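PDB 3MYV: SusD superfamily protein from Bacteroides vulgatus, which probably binds polysaccharide at the bacterial outer membrane. Local coordinates for residues 105-110 against 175-180; 112-117 against 171-176; 432-437 against 445-450. One frame throughout, in Å; residues are numbered along the deposited sequence. Where two conformers were deposited one is given.

Contact 1. Residues 105-110 against 175-180; sequences KLNALK and VTLMSE
L177, the last residue in helical conformation before its helix gives way to loop, lays its side chain against one flank of helix 103-128, between N107 and K110. With chi1 at -61°, its CG stands opposite the carbonyl carbon and beside the backbone N, and the two methyls part company. CD2 meets the amide of N107, 3.4 Å from N107 ND2, the two side chains crossing at about a right angle; this holds for one of two modelled conformers of N107 and is less certain. CD1 goes to K110 instead, where CG, CD and CE of the extended lysine chain all pass it, CD of K110 at 4.1 Å. Nearer the backbone, L177 CB sits 3.5 Å from the backbone O of N107.

The tight part is the backbone approach at A108. The CA atoms of A108 and M178 are 4.3 Å apart, a closeness that the small methyl of A108 permits. Here the carbonyl O of L177 faces A108 CA at 3.4 Å, with an angle of 143° at the hydrogen, a CA-H...O contact. M178, the selenomethionine that first leaves helical geometry, turns its CB away from 105-110, yet its CG still lies 4.0 Å from A108 O. Its side chain runs on to E112 and A115, further along helix 103-128, and to A192 of helix 189-202.

The outer side is looser. S179 brings its CB within 4.4 Å of A108 CB, while its hydroxyl is engaged with the backbone N of E181. N107 and K110 likewise contribute at the margin of this surface contact. No conventional hydrogen bond crosses between the segments: mostly van der Waals packing, some of it against amide and carbonyl groups, plus one CA-H...O contact, joins helix end to helix flank, so close fit rather than polar pairing defines the contact.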
loop_
_atom_site.group_PDB
_atom_site.type_symbol
_atom_site.label_atom_id
_atom_site.label_comp_id
_atom_site.label_asym_id
_atom_site.label_seq_id
_atom_site.Cartn_x
_atom_site.Cartn_y
_atom_site.Cartn_z
ATOM N N LYS A 105 26.299 9.366 5.272
ATOM C CA LYS A 105 25.113 8.970 6.019
ATOM C C LYS A 105 24.050 10.075 6.037
ATOM O O LYS A 105 22.864 9.789 5.877
ATOM C CB LYS A 105 25.476 8.531 7.442
ATOM C CG LYS A 105 24.271 7.985 8.200
ATOM C CD LYS A 105 24.591 7.486 9.600
ATOM C CE LYS A 105 23.302 6.995 10.268
ATOM N NZ LYS A 105 23.473 6.673 11.712
ATOM N N LEU A 106 24.470 11.331 6.197
ATOM C CA LEU A 106 23.523 12.451 6.184
ATOM C C LEU A 106 22.786 12.489 4.851
ATOM O O LEU A 106 21.592 12.734 4.815
ATOM C CB LEU A 106 24.203 13.808 6.463
ATOM C CG LEU A 106 23.283 15.038 6.508
ATOM C CD1 LEU A 106 22.227 14.853 7.569
ATOM C CD2 LEU A 106 24.095 16.340 6.744
ATOM N N ASN A 107 23.517 12.248 3.771
ATOM C CA ASN A 107 22.934 12.204 2.438
ATOM C C ASN A 107 21.924 11.053 2.313
ATOM O O ASN A 107 20.876 11.217 1.696
ATOM C CB ASN A 107 24.029 12.074 1.369
ATOM C CG ASN A 107 23.840 13.051 0.226
ATOM O OD1 ASN A 107 23.118 14.044 0.355
ATOM N ND2 ASN A 107 24.494 12.784 -0.894
ATOM N N ALA A 108 22.264 9.900 2.888
ATOM C CA ALA A 108 21.353 8.742 2.910
ATOM C C ALA A 108 20.060 9.077 3.670
ATOM O O ALA A 108 18.939 8.738 3.241
ATOM C CB ALA A 108 22.050 7.544 3.546
ATOM N N LEU A 109 20.221 9.742 4.803
ATOM C CA LEU A 109 19.081 10.161 5.615
ATOM C C LEU A 109 18.219 11.207 4.893
ATOM O O LEU A 109 16.984 11.161 4.958
ATOM C CB LEU A 109 19.540 10.650 6.979
ATOM C CG LEU A 109 20.087 9.558 7.897
ATOM C CD1 LEU A 109 20.829 10.175 9.126
ATOM C CD2 LEU A 109 18.978 8.626 8.358
ATOM N N LYS A 110 18.863 12.137 4.190
ATOM C CA LYS A 110 18.132 13.111 3.371
ATOM C C LYS A 110 17.276 12.383 2.312
ATOM O O LYS A 110 16.076 12.656 2.178
ATOM C CB LYS A 110 19.085 14.073 2.694
ATOM C CG LYS A 110 18.419 15.029 1.705
ATOM C CD LYS A 110 19.428 16.007 1.076
ATOM C CE LYS A 110 18.806 16.746 -0.120
ATOM N NZ LYS A 110 19.759 17.729 -0.751
ATOM N N VAL A 175 16.427 8.028 -4.529
ATOM C CA VAL A 175 17.116 6.799 -4.893
ATOM C C VAL A 175 18.604 7.076 -5.086
ATOM O O VAL A 175 19.437 6.283 -4.652
ATOM C CB VAL A 175 16.492 6.138 -6.154
ATOM C CG1 VAL A 175 17.457 5.037 -6.737
ATOM C CG2 VAL A 175 15.109 5.522 -5.821
ATOM N N THR A 176 18.958 8.205 -5.714
ATOM C CA THR A 176 20.368 8.458 -5.982
ATOM C C THR A 176 21.132 8.723 -4.685
ATOM O O THR A 176 22.330 8.519 -4.648
ATOM C CB THR A 176 20.608 9.641 -6.971
ATOM O OG1 THR A 176 20.234 10.876 -6.356
ATOM C CG2 THR A 176 19.823 9.431 -8.299
ATOM N N LEU A 177 20.449 9.199 -3.644
ATOM C CA LEU A 177 21.092 9.517 -2.356
ATOM C C LEU A 177 21.174 8.372 -1.342
ATOM O O LEU A 177 21.967 8.441 -0.412
ATOM C CB LEU A 177 20.345 10.663 -1.671
ATOM C CG LEU A 177 20.302 11.977 -2.450
ATOM C CD1 LEU A 177 19.525 13.014 -1.661
ATOM C CD2 LEU A 177 21.722 12.425 -2.768
HETATM N N MSE A 178 20.327 7.358 -1.493
HETATM C CA MSE A 178 20.098 6.356 -0.444
HETATM C C MSE A 178 21.082 5.179 -0.419
HETATM O O MSE A 178 21.699 4.831 -1.424
HETATM C CB MSE A 178 18.653 5.837 -0.554
HETATM C CG MSE A 178 17.629 6.851 -0.053
HETATM SE SE MSE A 178 15.845 6.306 -0.432
HETATM C CE MSE A 178 15.699 5.114 1.098
ATOM N N SER A 179 21.194 4.571 0.751
ATOM C CA SER A 179 22.036 3.419 0.962
ATOM C C SER A 179 21.304 2.132 0.628
ATOM O O SER A 179 20.105 2.022 0.853
ATOM C CB SER A 179 22.498 3.353 2.421
ATOM O OG SER A 179 23.116 2.109 2.669
ATOM N N GLU A 180 22.037 1.155 0.108
ATOM C CA GLU A 180 21.487 -0.182 -0.137
ATOM C C GLU A 180 21.437 -1.043 1.103
ATOM O O GLU A 180 20.751 -2.068 1.096
ATOM C CB GLU A 180 22.285 -0.905 -1.222
ATOM C CG GLU A 180 22.107 -0.238 -2.566
ATOM C CD GLU A 180 22.660 -1.031 -3.705
ATOM O OE1 GLU A 180 23.687 -1.733 -3.481
ATOM O OE2 GLU A 180 22.055 -0.928 -4.812
#

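Contact 2. Residues 112-117 against 171-176; sequences ETMAVI and LEEAVT
M114, a selenomethionine, and A174 face each other across two nearly antiparallel helices, whose axes come within 8.3 Å at a crossing angle of -153°. M114 CB starts at the methyl of A174, 4.0 Å from A174 CB. From there CG leaves opposite the carbonyl carbon (chi1 -64°), and the chain runs on to SE, which comes near L177 CD1 from the end of the same partner helix. The bend at chi3 then turns CE onto E173. The methyl rests on that extended glutamate, the two side chains meeting at a slant, and touches it from CB to the carboxylate; its nearest atom is E173 OE1 at 3.5 Å.

One step along, A115 CB touches L171 CD1 at 4.0 Å and is 4.5 Å from A174 CB, a looser contact. A174 CB also reaches the backbone N of A115, 4.0 Å away. The first bond of L171 does not point at the partner helix, but CD1 comes in to A115, and the side chain also packs on L195 and I199 of helix 189-202. M187 adds to the cover of A115.

Small alanines at the crossing permit the close axes; such antiparallel helix packing is consistent with the TPR clan of this family. With no hydrogen bond between the segments, the buried side-chain contacts are apolar, and the E173 carboxylate meets a methyl only at the exposed border.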
loop_
_atom_site.group_PDB
_atom_site.type_symbol
_atom_site.label_atom_id
_atom_site.label_comp_id
_atom_site.label_asym_id
_atom_site.label_seq_id
_atom_site.Cartn_x
_atom_site.Cartn_y
_atom_site.Cartn_z
ATOM N N GLU A 112 16.249 9.310 2.329
ATOM C CA GLU A 112 15.243 8.483 2.980
ATOM C C GLU A 112 14.062 9.351 3.401
ATOM O O GLU A 112 12.921 8.960 3.232
ATOM C CB GLU A 112 15.843 7.752 4.191
ATOM C CG GLU A 112 14.865 6.813 4.866
ATOM C CD GLU A 112 15.408 6.111 6.105
ATOM O OE1 GLU A 112 16.601 6.297 6.452
ATOM O OE2 GLU A 112 14.617 5.366 6.743
ATOM N N THR A 113 14.354 10.533 3.940
ATOM C CA THR A 113 13.315 11.512 4.285
ATOM C C THR A 113 12.476 11.899 3.060
ATOM O O THR A 113 11.253 11.996 3.130
ATOM C CB THR A 113 13.939 12.767 4.922
ATOM O OG1 THR A 113 14.697 12.389 6.086
ATOM C CG2 THR A 113 12.851 13.806 5.300
HETATM N N MSE A 114 13.126 12.095 1.922
HETATM C CA MSE A 114 12.413 12.375 0.691
HETATM C C MSE A 114 11.551 11.188 0.280
HETATM O O MSE A 114 10.472 11.394 -0.270
HETATM C CB MSE A 114 13.375 12.771 -0.435
HETATM C CG MSE A 114 14.135 14.069 -0.175
HETATM SE SE MSE A 114 15.597 14.347 -1.433
HETATM C CE MSE A 114 14.574 14.677 -2.997
ATOM N N ALA A 115 12.026 9.959 0.498
ATOM C CA ALA A 115 11.222 8.755 0.175
ATOM C C ALA A 115 9.936 8.720 1.036
ATOM O O ALA A 115 8.854 8.420 0.535
ATOM C CB ALA A 115 12.074 7.472 0.390
ATOM N N VAL A 116 10.075 9.015 2.329
ATOM C CA VAL A 116 8.919 9.149 3.238
ATOM C C VAL A 116 7.912 10.194 2.723
ATOM O O VAL A 116 6.710 9.934 2.622
ATOM C CB VAL A 116 9.361 9.416 4.699
ATOM C CG1 VAL A 116 8.132 9.658 5.599
ATOM C CG2 VAL A 116 10.212 8.214 5.253
ATOM N N ILE A 117 8.414 11.348 2.311
ATOM C CA ILE A 117 7.562 12.408 1.766
ATOM C C ILE A 117 6.805 11.937 0.531
ATOM O O ILE A 117 5.603 12.135 0.402
ATOM C CB ILE A 117 8.420 13.676 1.461
ATOM C CG1 ILE A 117 8.815 14.344 2.785
ATOM C CG2 ILE A 117 7.691 14.627 0.479
ATOM C CD1 ILE A 117 9.981 15.398 2.677
ATOM N N LEU A 171 11.292 11.003 -5.619
ATOM C CA LEU A 171 11.749 9.645 -5.424
ATOM C C LEU A 171 12.928 9.306 -6.356
ATOM O O LEU A 171 13.857 8.649 -5.920
ATOM C CB LEU A 171 10.551 8.699 -5.575
ATOM C CG LEU A 171 10.488 7.349 -4.894
ATOM C CD1 LEU A 171 11.027 7.322 -3.480
ATOM C CD2 LEU A 171 9.023 6.903 -5.008
ATOM N N GLU A 172 12.942 9.811 -7.598
ATOM C CA GLU A 172 14.087 9.607 -8.485
ATOM C C GLU A 172 15.360 10.184 -7.833
ATOM O O GLU A 172 16.401 9.527 -7.806
ATOM C CB GLU A 172 13.840 10.219 -9.884
ATOM C CG GLU A 172 12.757 9.489 -10.663
ATOM C CD GLU A 172 12.353 10.210 -11.952
ATOM O OE1 GLU A 172 12.573 11.431 -12.061
ATOM O OE2 GLU A 172 11.794 9.552 -12.852
ATOM N N GLU A 173 15.258 11.376 -7.248
ATOM C CA GLU A 173 16.395 11.949 -6.540
ATOM C C GLU A 173 16.754 11.165 -5.262
ATOM O O GLU A 173 17.941 10.900 -5.008
ATOM C CB GLU A 173 16.185 13.434 -6.260
ATOM C CG GLU A 173 17.383 14.059 -5.609
ATOM C CD GLU A 173 17.235 15.531 -5.300
ATOM O OE1 GLU A 173 16.228 16.156 -5.723
ATOM O OE2 GLU A 173 18.148 16.047 -4.620
ATOM N N ALA A 174 15.749 10.793 -4.477
ATOM C CA ALA A 174 15.949 10.019 -3.241
ATOM C C ALA A 174 16.794 8.767 -3.486
ATOM O O ALA A 174 17.751 8.474 -2.742
ATOM C CB ALA A 174 14.597 9.630 -2.613
ATOM N N VAL A 175 16.427 8.028 -4.529
ATOM C CA VAL A 175 17.116 6.799 -4.893
ATOM C C VAL A 175 18.604 7.076 -5.086
ATOM O O VAL A 175 19.437 6.283 -4.652
ATOM C CB VAL A 175 16.492 6.138 -6.154
ATOM C CG1 VAL A 175 17.457 5.037 -6.737
ATOM C CG2 VAL A 175 15.109 5.522 -5.821
ATOM N N THR A 176 18.958 8.205 -5.714
ATOM C CA THR A 176 20.368 8.458 -5.982
ATOM C C THR A 176 21.132 8.723 -4.685
ATOM O O THR A 176 22.330 8.519 -4.648
ATOM C CB THR A 176 20.608 9.641 -6.971
ATOM O OG1 THR A 176 20.234 10.876 -6.356
ATOM C CG2 THR A 176 19.823 9.431 -8.299
#

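Contact 3. Residues 432-437 against 445-450; sequences LPIPED and MEQNPG
Q447 and I434 meet because Q447 first extends, CG anti to its backbone N (chi1 -179°), and then bends at chi2 (53°), bringing its terminal amide alongside the backbone of I434. The amide grips that residue at both ends. I434 N donates to Q447 OE1 over 2.8 Å, in the plane of the carbonyl and on a lone pair. In return Q447 NE2 donates to I434 O at 2.8 Å, nearly straight at 170°, with the acceptor close to the amide plane. A side-chain amide thus pairs with both backbone groups of one residue, as a neighbouring strand might. OE1 of Q447 has a second donor, the backbone N of N448 at 2.8 Å, which is tilted from the carbonyl plane; together these bonds fix the rotation of the amide.

N448 supplies the third bond across the contact. Its ND2 reaches L432 O at 2.8 Å, nearly along the C=O axis, with that oxygen in its own amide plane. The same ND2 also donates to F128 O, and OD1 accepts from R157, so both ends of this buried amide are engaged.

Apolar atoms fill in around these bonds. I434 CB and CG1 lie against Q447 OE1, and CG2 of I434 touches the selenium of selenomethionine M445 at 4.0 Å, the two side chains crossing at about a right angle. P433 CB comes within 3.6 Å of Q447 OE1.

The two irregular segments flank helix 438-441, whose F439 packs on I434, M445 and Q447. R157 of strand 157-159 touches I434 and M445 and bonds to E446 O, while L432 pairs by backbone with C127 near the end of helix 103-128, tying this C-terminal loop to the helical part of the chain.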
loop_
_atom_site.group_PDB
_atom_site.type_symbol
_atom_site.label_atom_id
_atom_site.label_comp_id
_atom_site.label_asym_id
_atom_site.label_seq_id
_atom_site.Cartn_x
_atom_site.Cartn_y
_atom_site.Cartn_z
ATOM N N LEU A 432 -12.051 9.795 -0.811
ATOM C CA LEU A 432 -12.538 10.305 0.476
ATOM C C LEU A 432 -12.877 11.773 0.377
ATOM O O LEU A 432 -12.341 12.488 -0.497
ATOM C CB LEU A 432 -11.484 10.132 1.562
ATOM C CG LEU A 432 -11.208 8.709 2.026
ATOM C CD1 LEU A 432 -9.952 8.710 2.861
ATOM C CD2 LEU A 432 -12.385 8.054 2.792
ATOM N N PRO A 433 -13.790 12.245 1.249
ATOM C CA PRO A 433 -14.023 13.684 1.254
ATOM C C PRO A 433 -12.910 14.456 1.993
ATOM O O PRO A 433 -12.235 13.918 2.888
ATOM C CB PRO A 433 -15.345 13.807 1.992
ATOM C CG PRO A 433 -15.264 12.687 3.021
ATOM C CD PRO A 433 -14.582 11.557 2.285
ATOM N N ILE A 434 -12.719 15.703 1.583
ATOM C CA ILE A 434 -11.883 16.650 2.296
ATOM C C ILE A 434 -12.543 16.897 3.674
ATOM O O ILE A 434 -13.756 17.169 3.727
ATOM C CB ILE A 434 -11.742 17.996 1.502
ATOM C CG1 ILE A 434 -11.200 17.785 0.070
ATOM C CG2 ILE A 434 -10.866 18.991 2.293
ATOM C CD1 ILE A 434 -9.843 17.111 -0.038
ATOM N N PRO A 435 -11.779 16.788 4.772
ATOM C CA PRO A 435 -12.355 17.025 6.106
ATOM C C PRO A 435 -12.937 18.422 6.234
ATOM O O PRO A 435 -12.315 19.403 5.801
ATOM C CB PRO A 435 -11.163 16.864 7.057
ATOM C CG PRO A 435 -10.189 16.025 6.286
ATOM C CD PRO A 435 -10.374 16.348 4.857
ATOM N N GLU A 436 -14.100 18.501 6.859
ATOM C CA GLU A 436 -14.855 19.744 6.975
ATOM C C GLU A 436 -13.998 20.873 7.584
ATOM O O GLU A 436 -14.078 22.033 7.150
ATOM C CB GLU A 436 -16.101 19.503 7.824
ATOM C CG GLU A 436 -16.992 20.720 8.022
ATOM C CD GLU A 436 -18.239 20.416 8.853
ATOM O OE1 GLU A 436 -18.118 20.213 10.084
ATOM O OE2 GLU A 436 -19.342 20.413 8.275
ATOM N N ASP A 437 -13.157 20.532 8.561
ATOM C CA ASP A 437 -12.375 21.572 9.235
ATOM C C ASP A 437 -11.345 22.281 8.373
ATOM O O ASP A 437 -10.901 23.377 8.741
ATOM C CB ASP A 437 -11.779 21.105 10.570
ATOM C CG ASP A 437 -10.749 20.037 10.427
ATOM O OD1 ASP A 437 -10.512 19.527 9.304
ATOM O OD2 ASP A 437 -10.174 19.690 11.486
HETATM N N MSE A 445 -11.773 26.381 -0.822
HETATM C CA MSE A 445 -11.276 25.086 -1.217
HETATM C C MSE A 445 -12.467 24.241 -1.683
HETATM O O MSE A 445 -13.556 24.279 -1.103
HETATM C CB MSE A 445 -10.546 24.396 -0.050
HETATM C CG MSE A 445 -10.078 23.008 -0.332
HETATM SE SE MSE A 445 -8.931 22.236 1.038
HETATM C CE MSE A 445 -7.423 23.442 0.890
ATOM N N GLU A 446 -12.260 23.491 -2.751
ATOM C CA GLU A 446 -13.309 22.620 -3.264
ATOM C C GLU A 446 -13.389 21.314 -2.503
ATOM O O GLU A 446 -12.379 20.721 -2.186
ATOM C CB GLU A 446 -13.070 22.325 -4.731
ATOM C CG GLU A 446 -13.010 23.598 -5.529
ATOM C CD GLU A 446 -13.576 23.450 -6.901
ATOM O OE1 GLU A 446 -14.808 23.300 -7.002
ATOM O OE2 GLU A 446 -12.792 23.508 -7.870
ATOM N N GLN A 447 -14.614 20.874 -2.235
ATOM C CA GLN A 447 -14.883 19.540 -1.721
ATOM C C GLN A 447 -14.894 18.609 -2.930
ATOM O O GLN A 447 -15.152 19.047 -4.065
ATOM C CB GLN A 447 -16.211 19.510 -0.972
ATOM C CG GLN A 447 -16.618 18.169 -0.356
ATOM C CD GLN A 447 -15.569 17.568 0.514
ATOM O OE1 GLN A 447 -14.710 16.812 0.035
ATOM N NE2 GLN A 447 -15.594 17.919 1.814
ATOM N N ASN A 448 -14.569 17.347 -2.717
ATOM C CA ASN A 448 -14.700 16.370 -3.794
ATOM C C ASN A 448 -16.159 16.292 -4.249
ATOM O O ASN A 448 -17.075 16.425 -3.443
ATOM C CB ASN A 448 -14.142 14.998 -3.380
ATOM C CG ASN A 448 -12.640 14.928 -3.556
ATOM O OD1 ASN A 448 -12.098 15.567 -4.461
ATOM N ND2 ASN A 448 -11.945 14.173 -2.691
ATOM N N PRO A 449 -16.367 16.116 -5.556
ATOM C CA PRO A 449 -17.715 16.167 -6.138
ATOM C C PRO A 449 -18.623 15.132 -5.479
ATOM O O PRO A 449 -18.155 14.068 -5.085
ATOM C CB PRO A 449 -17.491 15.808 -7.621
ATOM C CG PRO A 449 -16.134 15.427 -7.773
ATOM C CD PRO A 449 -15.326 15.844 -6.564
ATOM N N GLY A 450 -19.895 15.473 -5.303
ATOM C CA GLY A 450 -20.868 14.539 -4.747
ATOM C C GLY A 450 -21.046 14.661 -3.250
ATOM O O GLY A 450 -22.144 14.464 -2.733
#

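In the fold
Contacts 1 and 2 are successive parts of one antiparallel pairing of helix 103-128 with helix 160-177, their centres 8 Å apart. They share V175 and T176 and touch through M178. Contact 2 is the more buried; contact 1 continues it to the surface, where helix 160-177 ends. Contact 3 follows much later in the chain, around helix 438-441, its centre about 29 Å from that of contact 2 and 37 Å from that of contact 1. Contacts 1 and 2 thus pack two helices together, while contact 3, a loop pair held by side-chain amide hydrogen bonds, is itself hydrogen-bonded to the far end of helix 103-128.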